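Long-range contacts in peptidase M3B, oligoendopeptidase F (Enterococcus faecium, PDB 2QR4), which probably cleaves short peptides as a zinc-dependent metallopeptidase of family M3, the thimet oligopeptidase-like group: residues S238-Y249 against Y498-S506; L309-M317 against L527-K535. All blocks are in the same frame, centred on the assembly; numbering follows the deposited sequence.

Contact 1. Residues S238-Y249 against Y498-S506; sequences SLSNNHIPESVY and YNYYVFQYS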
loop_
_atom_site.group_PDB
_atom_site.type_symbol
_atom_site.label_atom_id
_atom_site.label_comp_id
_atom_site.label_asym_id
_atom_site.label_seq_id
_atom_site.Cartn_x
_atom_site.Cartn_y
_atom_site.Cartn_z
ATOM N N SER A 238 -13.680 -12.346 9.700
ATOM C CA SER A 238 -14.380 -12.267 8.417
ATOM C C SER A 238 -15.632 -13.135 8.386
ATOM O O SER A 238 -16.677 -12.694 7.937
ATOM C CB SER A 238 -13.467 -12.674 7.270
ATOM O OG SER A 238 -14.144 -12.519 6.038
ATOM N N LEU A 239 -15.525 -14.367 8.866
ATOM C CA LEU A 239 -16.648 -15.298 8.823
ATOM C C LEU A 239 -17.768 -14.925 9.794
ATOM O O LEU A 239 -18.941 -15.189 9.530
ATOM C CB LEU A 239 -16.171 -16.733 9.092
ATOM C CG LEU A 239 -15.681 -17.568 7.904
ATOM C CD1 LEU A 239 -14.591 -16.876 7.088
ATOM C CD2 LEU A 239 -15.194 -18.919 8.399
ATOM N N SER A 240 -17.421 -14.312 10.921
ATOM C CA SER A 240 -18.443 -14.018 11.925
ATOM C C SER A 240 -19.519 -13.097 11.372
ATOM O O SER A 240 -20.700 -13.304 11.621
ATOM C CB SER A 240 -17.850 -13.405 13.196
ATOM O OG SER A 240 -17.590 -12.026 13.005
ATOM N N ASN A 241 -19.125 -12.074 10.622
ATOM C CA ASN A 241 -20.119 -11.109 10.178
ATOM C C ASN A 241 -21.135 -11.707 9.207
ATOM O O ASN A 241 -22.065 -11.029 8.780
ATOM C CB ASN A 241 -19.477 -9.817 9.648
ATOM C CG ASN A 241 -18.887 -9.974 8.272
ATOM O OD1 ASN A 241 -19.517 -10.538 7.381
ATOM N ND2 ASN A 241 -17.678 -9.455 8.081
ATOM N N ASN A 242 -20.955 -12.990 8.886
ATOM C CA ASN A 242 -21.941 -13.756 8.111
ATOM C C ASN A 242 -22.445 -14.961 8.911
ATOM O O ASN A 242 -23.099 -15.857 8.369
ATOM C CB ASN A 242 -21.328 -14.274 6.818
ATOM C CG ASN A 242 -21.300 -13.234 5.728
ATOM O OD1 ASN A 242 -20.268 -12.597 5.482
ATOM N ND2 ASN A 242 -22.437 -13.050 5.065
ATOM N N HIS A 243 -22.114 -14.989 10.199
ATOM C CA HIS A 243 -22.521 -16.075 11.098
ATOM C C HIS A 243 -22.097 -17.447 10.578
ATOM O O HIS A 243 -22.774 -18.452 10.797
ATOM C CB HIS A 243 -24.024 -16.010 11.387
ATOM C CG HIS A 243 -24.501 -14.627 11.706
ATOM N ND1 HIS A 243 -24.972 -13.761 10.741
ATOM C CD2 HIS A 243 -24.539 -13.945 12.875
ATOM C CE1 HIS A 243 -25.289 -12.610 11.304
ATOM N NE2 HIS A 243 -25.038 -12.696 12.598
ATOM N N ILE A 244 -20.957 -17.476 9.898
ATOM C CA ILE A 244 -20.356 -18.732 9.482
ATOM C C ILE A 244 -19.395 -19.178 10.571
ATOM O O ILE A 244 -18.454 -18.473 10.888
ATOM C CB ILE A 244 -19.595 -18.573 8.165
ATOM C CG1 ILE A 244 -20.543 -18.037 7.088
ATOM C CG2 ILE A 244 -18.971 -19.904 7.744
ATOM C CD1 ILE A 244 -19.881 -17.771 5.753
ATOM N N PRO A 245 -19.662 -20.334 11.183
ATOM C CA PRO A 245 -18.720 -20.852 12.171
ATOM C C PRO A 245 -17.412 -21.226 11.477
ATOM O O PRO A 245 -17.434 -21.668 10.329
ATOM C CB PRO A 245 -19.406 -22.129 12.689
ATOM C CG PRO A 245 -20.817 -22.085 12.180
ATOM C CD PRO A 245 -20.841 -21.201 10.986
ATOM N N GLU A 246 -16.286 -21.048 12.163
ATOM C CA GLU A 246 -14.982 -21.419 11.613
ATOM C C GLU A 246 -14.931 -22.899 11.197
ATOM O O GLU A 246 -14.181 -23.280 10.298
ATOM C CB GLU A 246 -13.867 -21.129 12.624
ATOM C CG GLU A 246 -13.548 -19.647 12.802
ATOM C CD GLU A 246 -12.154 -19.430 13.374
ATOM O OE1 GLU A 246 -11.209 -19.212 12.582
ATOM O OE2 GLU A 246 -11.992 -19.499 14.609
ATOM N N SER A 247 -15.738 -23.732 11.848
ATOM C CA SER A 247 -15.747 -25.148 11.548
ATOM C C SER A 247 -16.128 -25.466 10.096
ATOM O O SER A 247 -15.717 -26.494 9.588
ATOM C CB SER A 247 -16.708 -25.866 12.474
ATOM O OG SER A 247 -18.030 -25.470 12.175
ATOM N N VAL A 248 -16.922 -24.631 9.419
ATOM C CA VAL A 248 -17.188 -24.955 8.025
ATOM C C VAL A 248 -15.895 -24.874 7.215
ATOM O O VAL A 248 -15.656 -25.699 6.337
ATOM C CB VAL A 248 -18.363 -24.159 7.348
ATOM C CG1 VAL A 248 -19.409 -23.701 8.361
ATOM C CG2 VAL A 248 -17.851 -23.019 6.542
ATOM N N TYR A 249 -15.040 -23.918 7.553
ATOM C CA TYR A 249 -13.768 -23.737 6.854
ATOM C C TYR A 249 -12.800 -24.904 7.147
ATOM O O TYR A 249 -12.170 -25.434 6.227
ATOM C CB TYR A 249 -13.151 -22.404 7.279
ATOM C CG TYR A 249 -12.209 -21.722 6.306
ATOM C CD1 TYR A 249 -10.939 -22.246 6.017
ATOM C CD2 TYR A 249 -12.567 -20.511 5.717
ATOM C CE1 TYR A 249 -10.061 -21.569 5.144
ATOM C CE2 TYR A 249 -11.708 -19.839 4.844
ATOM C CZ TYR A 249 -10.466 -20.356 4.565
ATOM O OH TYR A 249 -9.654 -19.648 3.703
ATOM N N TYR A 498 -9.368 -9.939 -1.134
ATOM C CA TYR A 498 -10.685 -9.852 -0.532
ATOM C C TYR A 498 -10.462 -10.180 0.936
ATOM O O TYR A 498 -9.464 -9.756 1.519
ATOM C CB TYR A 498 -11.638 -10.834 -1.198
ATOM C CG TYR A 498 -12.022 -10.425 -2.609
ATOM C CD1 TYR A 498 -11.205 -9.580 -3.356
ATOM C CD2 TYR A 498 -13.189 -10.887 -3.198
ATOM C CE1 TYR A 498 -11.540 -9.198 -4.645
ATOM C CE2 TYR A 498 -13.537 -10.510 -4.495
ATOM C CZ TYR A 498 -12.704 -9.667 -5.207
ATOM O OH TYR A 498 -13.042 -9.290 -6.481
ATOM N N ASN A 499 -11.354 -10.950 1.536
ATOM C CA ASN A 499 -11.245 -11.227 2.964
ATOM C C ASN A 499 -11.869 -12.587 3.293
ATOM O O ASN A 499 -12.997 -12.675 3.775
ATOM C CB ASN A 499 -11.932 -10.098 3.759
ATOM C CG ASN A 499 -11.587 -10.120 5.239
ATOM O OD1 ASN A 499 -10.683 -10.839 5.671
ATOM N ND2 ASN A 499 -12.312 -9.332 6.026
ATOM N N TYR A 500 -11.140 -13.651 3.019
ATOM C CA TYR A 500 -11.683 -14.978 3.223
ATOM C C TYR A 500 -12.951 -15.188 2.400
ATOM O O TYR A 500 -14.008 -15.540 2.916
ATOM C CB TYR A 500 -11.956 -15.197 4.700
ATOM C CG TYR A 500 -10.711 -15.517 5.480
ATOM C CD1 TYR A 500 -10.172 -16.798 5.468
ATOM C CD2 TYR A 500 -10.074 -14.549 6.234
ATOM C CE1 TYR A 500 -9.039 -17.096 6.181
ATOM C CE2 TYR A 500 -8.939 -14.846 6.960
ATOM C CZ TYR A 500 -8.427 -16.123 6.930
ATOM O OH TYR A 500 -7.300 -16.434 7.662
ATOM N N TYR A 501 -12.811 -14.994 1.101
ATOM C CA TYR A 501 -13.920 -15.077 0.181
ATOM C C TYR A 501 -13.942 -16.397 -0.590
ATOM O O TYR A 501 -15.000 -17.022 -0.703
ATOM C CB TYR A 501 -13.820 -13.912 -0.783
ATOM C CG TYR A 501 -14.917 -13.776 -1.793
ATOM C CD1 TYR A 501 -16.065 -13.071 -1.492
ATOM C CD2 TYR A 501 -14.772 -14.286 -3.075
ATOM C CE1 TYR A 501 -17.063 -12.898 -2.423
ATOM C CE2 TYR A 501 -15.756 -14.123 -4.022
ATOM C CZ TYR A 501 -16.908 -13.423 -3.690
ATOM O OH TYR A 501 -17.912 -13.242 -4.616
ATOM N N VAL A 502 -12.784 -16.832 -1.094
ATOM C CA VAL A 502 -12.745 -17.980 -2.026
ATOM C C VAL A 502 -13.292 -19.321 -1.532
ATOM O O VAL A 502 -13.789 -20.093 -2.342
ATOM C CB VAL A 502 -11.332 -18.256 -2.591
ATOM C CG1 VAL A 502 -10.947 -17.207 -3.584
ATOM C CG2 VAL A 502 -10.323 -18.370 -1.468
ATOM N N PHE A 503 -13.195 -19.616 -0.236
ATOM C CA PHE A 503 -13.638 -20.929 0.244
ATOM C C PHE A 503 -15.102 -21.144 -0.050
ATOM O O PHE A 503 -15.567 -22.280 -0.130
ATOM C CB PHE A 503 -13.386 -21.121 1.739
ATOM C CG PHE A 503 -14.423 -20.494 2.634
ATOM C CD1 PHE A 503 -15.352 -21.287 3.304
ATOM C CD2 PHE A 503 -14.440 -19.111 2.853
ATOM C CE1 PHE A 503 -16.309 -20.706 4.159
ATOM C CE2 PHE A 503 -15.380 -18.520 3.699
ATOM C CZ PHE A 503 -16.325 -19.310 4.350
ATOM N N GLN A 504 -15.837 -20.053 -0.214
ATOM C CA GLN A 504 -17.266 -20.181 -0.450
ATOM C C GLN A 504 -17.595 -20.829 -1.789
ATOM O O GLN A 504 -18.672 -21.403 -1.949
ATOM C CB GLN A 504 -17.971 -18.838 -0.273
ATOM C CG GLN A 504 -18.119 -18.491 1.200
ATOM C CD GLN A 504 -18.532 -17.059 1.450
ATOM O OE1 GLN A 504 -17.760 -16.124 1.219
ATOM N NE2 GLN A 504 -19.752 -16.881 1.947
ATOM N N TYR A 505 -16.671 -20.760 -2.743
ATOM C CA TYR A 505 -16.894 -21.443 -4.011
ATOM C C TYR A 505 -17.004 -22.947 -3.774
ATOM O O TYR A 505 -17.843 -23.600 -4.355
ATOM C CB TYR A 505 -15.768 -21.172 -5.011
ATOM C CG TYR A 505 -15.710 -19.762 -5.548
ATOM C CD1 TYR A 505 -16.759 -19.215 -6.266
ATOM C CD2 TYR A 505 -14.580 -18.993 -5.367
ATOM C CE1 TYR A 505 -16.682 -17.916 -6.766
ATOM C CE2 TYR A 505 -14.494 -17.718 -5.861
ATOM C CZ TYR A 505 -15.527 -17.179 -6.551
ATOM O OH TYR A 505 -15.378 -15.888 -7.001
ATOM N N SER A 506 -16.151 -23.478 -2.909
ATOM C CA SER A 506 -16.064 -24.917 -2.688
ATOM C C SER A 506 -17.163 -25.467 -1.783
ATOM O O SER A 506 -17.615 -26.599 -1.968
ATOM C CB SER A 506 -14.699 -25.265 -2.102
ATOM O OG SER A 506 -13.683 -24.618 -2.833
HETATM O O HOH W 1 -11.043 -18.260 1.897
#
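Y249 lays its ring obliquely against one face of F503: CD2 of Y249 stands 3.5 Å above the plane of the F503 ring, over its centre, while the two planes are inclined by 38°. The CB bond of F503 points toward 238-249, and chi1 of 81° sets CG between the backbone N and the carbonyl carbon. The opposite face of the ring carries CG of its chain neighbour Q504, offset toward the rim. V248 and I244 reach the ring edge near its plane, CG2 of V248 at 3.7 Å from CE1 of F503, whereas L239 CD1 approaches obliquely, 3.8 Å from F503 CE2. Y500 extends the aromatic cluster. Its plane stands at 74° to that of Y249, whose OH meets the Y500 edge at CD1 (3.4 Å). Farther along, S238 OG donates a short 2.5 Å hydrogen bond to N499 O from above the carbonyl plane. A Schellman motif with H243 as C-prime residue ends helix 234-240; S238 and L239 come from that helix, I244 from the linking loop, V248 and Y249 from helix 246-258. OH of Y249 is hydrogen-bonded to A443 O in helix 418-454 and accepts from a water whose O is 2.7 Å from Y249 OH. F503 N donates a weak bond to the same water. The chemistry is therefore a buried aromatic and aliphatic packing in which the hydroxyl of Y249 has a protein and a water partner.

Contact 2. Residues L309-M317 against L527-K535; sequences LKPMGEEYM and LENYLAYLK
M312, a selenomethionine, bends at chi2 (-54°) and again at chi3, which swings its methyl onto Y530: CE lies 3.6 Å from CD2 of the tyrosine. With CG anti to the backbone N (chi1 -176°), the Y530 ring lies where this methyl meets it. SE stands 5.2 Å from the ring centroid in an oblique Met-aromatic contact. M312 also serves its own segment, its CG lying over one face of Y316 toward the rim. The edge of that tyrosine faces the second helix: L534 CD1 is 4.0 Å from Y316 CE1, in the ring plane, and L531 CD2 is 4.2 Å from Y316 CD1. At the other end, L527 CD1 abuts two successive carbonyl oxygens in the 3-10 segment 310-312, P311 O at 3.3 Å and M312 O at 3.4 Å. The short helical segments run roughly parallel, at 28°, with axes 10.7 Å apart at closest approach, and the side chains of M312, Y316, L531 and L534 meet between the two segments. Helix 394-414 backs the pair: I406 touches M312, T402 touches Y530, and N403 bonds the hydroxyl of Y316. No hydrogen bond crosses the contact, and E315 OE1 and K535 NZ remain 6.5 Å apart, so the contact is held by apolar packing, with an oblique Met-aromatic approach beside it and the hydroxyl of Y316 satisfied by a third helix.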
loop_
_atom_site.group_PDB
_atom_site.type_symbol
_atom_site.label_atom_id
_atom_site.label_comp_id
_atom_site.label_asym_id
_atom_site.label_seq_id
_atom_site.Cartn_x
_atom_site.Cartn_y
_atom_site.Cartn_z
ATOM N N LEU A 309 -34.806 -30.895 -16.094
ATOM C CA LEU A 309 -35.245 -30.222 -14.874
ATOM C C LEU A 309 -36.548 -30.773 -14.287
ATOM O O LEU A 309 -36.975 -30.340 -13.225
ATOM C CB LEU A 309 -35.384 -28.718 -15.124
ATOM C CG LEU A 309 -34.131 -27.850 -15.002
ATOM C CD1 LEU A 309 -32.859 -28.670 -15.077
ATOM C CD2 LEU A 309 -34.141 -26.761 -16.063
ATOM N N LYS A 310 -37.169 -31.735 -14.958
ATOM C CA LYS A 310 -38.432 -32.293 -14.469
ATOM C C LYS A 310 -38.432 -32.673 -12.973
ATOM O O LYS A 310 -39.404 -32.384 -12.270
ATOM C CB LYS A 310 -38.890 -33.473 -15.337
ATOM C CG LYS A 310 -40.363 -33.833 -15.165
ATOM C CD LYS A 310 -40.820 -34.840 -16.214
ATOM C CE LYS A 310 -40.588 -34.315 -17.631
ATOM N NZ LYS A 310 -40.946 -35.316 -18.681
ATOM N N PRO A 311 -37.352 -33.323 -12.483
ATOM C CA PRO A 311 -37.255 -33.661 -11.056
ATOM C C PRO A 311 -37.474 -32.456 -10.135
ATOM O O PRO A 311 -37.759 -32.630 -8.951
ATOM C CB PRO A 311 -35.816 -34.172 -10.913
ATOM C CG PRO A 311 -35.472 -34.702 -12.249
ATOM C CD PRO A 311 -36.175 -33.801 -13.232
HETATM N N MSE A 312 -37.332 -31.252 -10.682
HETATM C CA MSE A 312 -37.645 -30.027 -9.957
HETATM C C MSE A 312 -39.131 -29.905 -9.630
HETATM O O MSE A 312 -39.508 -29.183 -8.712
HETATM C CB MSE A 312 -37.205 -28.802 -10.760
HETATM C CG MSE A 312 -35.704 -28.663 -10.957
HETATM SE SE MSE A 312 -34.710 -28.711 -9.282
HETATM C CE MSE A 312 -36.000 -27.823 -8.115
ATOM N N GLY A 313 -39.972 -30.594 -10.397
ATOM C CA GLY A 313 -41.402 -30.671 -10.100
ATOM C C GLY A 313 -42.263 -29.585 -10.723
ATOM O O GLY A 313 -41.748 -28.632 -11.309
ATOM N N GLU A 314 -43.582 -29.734 -10.574
ATOM C CA GLU A 314 -44.570 -28.828 -11.178
ATOM C C GLU A 314 -44.348 -27.349 -10.850
ATOM O O GLU A 314 -44.157 -26.537 -11.760
ATOM C CB GLU A 314 -46.000 -29.244 -10.803
ATOM C CG GLU A 314 -46.677 -30.186 -11.800
ATOM N N GLU A 315 -44.381 -26.997 -9.564
ATOM C CA GLU A 315 -44.149 -25.612 -9.153
ATOM C C GLU A 315 -42.965 -24.975 -9.891
ATOM O O GLU A 315 -43.131 -23.971 -10.592
ATOM C CB GLU A 315 -43.932 -25.511 -7.639
ATOM C CG GLU A 315 -45.163 -25.094 -6.847
ATOM C CD GLU A 315 -44.813 -24.244 -5.628
ATOM O OE1 GLU A 315 -45.350 -24.509 -4.531
ATOM O OE2 GLU A 315 -44.000 -23.307 -5.766
ATOM N N TYR A 316 -41.782 -25.569 -9.733
ATOM C CA TYR A 316 -40.546 -25.062 -10.344
ATOM C C TYR A 316 -40.633 -24.863 -11.859
ATOM O O TYR A 316 -40.212 -23.826 -12.380
ATOM C CB TYR A 316 -39.369 -25.990 -10.021
ATOM C CG TYR A 316 -38.015 -25.407 -10.366
ATOM C CD1 TYR A 316 -37.221 -24.819 -9.384
ATOM C CD2 TYR A 316 -37.528 -25.434 -11.674
ATOM C CE1 TYR A 316 -35.980 -24.281 -9.690
ATOM C CE2 TYR A 316 -36.285 -24.899 -11.988
ATOM C CZ TYR A 316 -35.512 -24.326 -10.990
ATOM O OH TYR A 316 -34.279 -23.778 -11.289
HETATM N N MSE A 317 -41.165 -25.864 -12.561
HETATM C CA MSE A 317 -41.293 -25.811 -14.019
HETATM C C MSE A 317 -42.029 -24.566 -14.513
HETATM O O MSE A 317 -41.497 -23.811 -15.332
HETATM C CB MSE A 317 -41.984 -27.072 -14.547
HETATM C CG MSE A 317 -41.169 -28.348 -14.365
HETATM SE SE MSE A 317 -39.372 -28.210 -15.125
HETATM C CE MSE A 317 -39.874 -27.964 -16.993
ATOM N N LEU A 527 -37.491 -31.877 -2.318
ATOM C CA LEU A 527 -38.055 -30.834 -3.175
ATOM C C LEU A 527 -38.595 -29.656 -2.375
ATOM O O LEU A 527 -38.187 -28.513 -2.580
ATOM C CB LEU A 527 -39.166 -31.406 -4.060
ATOM C CG LEU A 527 -38.766 -31.916 -5.447
ATOM C CD1 LEU A 527 -37.955 -30.849 -6.177
ATOM C CD2 LEU A 527 -38.000 -33.241 -5.376
ATOM N N GLU A 528 -39.518 -29.950 -1.465
ATOM C CA GLU A 528 -40.161 -28.925 -0.647
ATOM C C GLU A 528 -39.128 -28.024 0.023
ATOM O O GLU A 528 -39.253 -26.800 -0.000
ATOM C CB GLU A 528 -41.075 -29.580 0.398
ATOM C CG GLU A 528 -41.830 -28.611 1.312
ATOM C CD GLU A 528 -42.643 -29.338 2.385
ATOM O OE1 GLU A 528 -42.258 -30.471 2.762
ATOM O OE2 GLU A 528 -43.663 -28.784 2.853
ATOM N N ASN A 529 -38.099 -28.637 0.601
ATOM C CA ASN A 529 -37.047 -27.900 1.297
ATOM C C ASN A 529 -36.161 -27.053 0.372
ATOM O O ASN A 529 -35.731 -25.956 0.745
ATOM C CB ASN A 529 -36.187 -28.853 2.128
ATOM C CG ASN A 529 -36.921 -29.406 3.333
ATOM O OD1 ASN A 529 -38.091 -29.094 3.570
ATOM N ND2 ASN A 529 -36.236 -30.235 4.105
ATOM N N TYR A 530 -35.879 -27.569 -0.821
ATOM C CA TYR A 530 -35.136 -26.802 -1.814
ATOM C C TYR A 530 -35.937 -25.582 -2.258
ATOM O O TYR A 530 -35.390 -24.486 -2.375
ATOM C CB TYR A 530 -34.786 -27.667 -3.024
ATOM C CG TYR A 530 -33.925 -26.965 -4.052
ATOM C CD1 TYR A 530 -32.556 -26.848 -3.866
ATOM C CD2 TYR A 530 -34.477 -26.423 -5.212
ATOM C CE1 TYR A 530 -31.754 -26.207 -4.801
ATOM C CE2 TYR A 530 -33.678 -25.776 -6.161
ATOM C CZ TYR A 530 -32.318 -25.675 -5.943
ATOM O OH TYR A 530 -31.502 -25.046 -6.856
ATOM N N LEU A 531 -37.230 -25.776 -2.504
ATOM C CA LEU A 531 -38.086 -24.684 -2.933
ATOM C C LEU A 531 -38.168 -23.622 -1.848
ATOM O O LEU A 531 -38.109 -22.431 -2.138
ATOM C CB LEU A 531 -39.492 -25.182 -3.293
ATOM C CG LEU A 531 -39.648 -26.193 -4.437
ATOM C CD1 LEU A 531 -41.123 -26.352 -4.819
ATOM C CD2 LEU A 531 -38.818 -25.807 -5.655
ATOM N N ALA A 532 -38.299 -24.057 -0.598
ATOM C CA ALA A 532 -38.343 -23.132 0.536
ATOM C C ALA A 532 -37.029 -22.365 0.691
ATOM O O ALA A 532 -37.015 -21.242 1.195
ATOM C CB ALA A 532 -38.690 -23.872 1.824
ATOM N N TYR A 533 -35.929 -22.975 0.259
ATOM C CA TYR A 533 -34.644 -22.286 0.226
ATOM C C TYR A 533 -34.618 -21.246 -0.892
ATOM O O TYR A 533 -33.884 -20.257 -0.822
ATOM C CB TYR A 533 -33.495 -23.279 0.053
ATOM C CG TYR A 533 -32.487 -22.831 -0.973
ATOM C CD1 TYR A 533 -31.601 -21.799 -0.700
ATOM C CD2 TYR A 533 -32.428 -23.433 -2.222
ATOM C CE1 TYR A 533 -30.682 -21.375 -1.642
ATOM C CE2 TYR A 533 -31.513 -23.022 -3.171
ATOM C CZ TYR A 533 -30.643 -21.990 -2.877
ATOM O OH TYR A 533 -29.725 -21.574 -3.820
ATOM N N LEU A 534 -35.422 -21.483 -1.925
ATOM C CA LEU A 534 -35.570 -20.535 -3.024
ATOM C C LEU A 534 -36.443 -19.364 -2.594
ATOM O O LEU A 534 -36.218 -18.225 -2.999
ATOM C CB LEU A 534 -36.187 -21.221 -4.242
ATOM C CG LEU A 534 -35.367 -22.328 -4.902
ATOM C CD1 LEU A 534 -36.217 -23.079 -5.914
ATOM C CD2 LEU A 534 -34.102 -21.762 -5.552
ATOM N N LYS A 535 -37.431 -19.663 -1.760
ATOM C CA LYS A 535 -38.366 -18.663 -1.255
ATOM C C LYS A 535 -37.747 -17.815 -0.146
ATOM O O LYS A 535 -38.170 -16.687 0.087
ATOM C CB LYS A 535 -39.642 -19.346 -0.761
ATOM C CG LYS A 535 -40.520 -19.916 -1.874
ATOM C CD LYS A 535 -41.285 -21.148 -1.406
ATOM C CE LYS A 535 -41.857 -20.954 -0.010
ATOM N NZ LYS A 535 -42.106 -22.255 0.673
#

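In the fold
From the N terminus, the chain passes 238-249, then 309-317, and only afterwards 498-506 and 527-535, so the two contacts cross: contact 1 closes a loop of 248 residues, and contact 2, opened inside it, closes after it across 209. The overlap of the loops holds helices 361-379, 394-414, 418-454 and 461-476, the first bearing an HEMGH sequence that matches the zinc-binding HExxH motif of the family. Contact 1 ties helices 234-240 and 246-258 to the start of helix 503-520; contact 2 joins helix 313-318 to helix 526-536, which follows 503-520 in the chain. Their centres lie 27 Å apart, contact 1 about 10 Å and contact 2 about 26 Å from the chain's centre, and they do not touch.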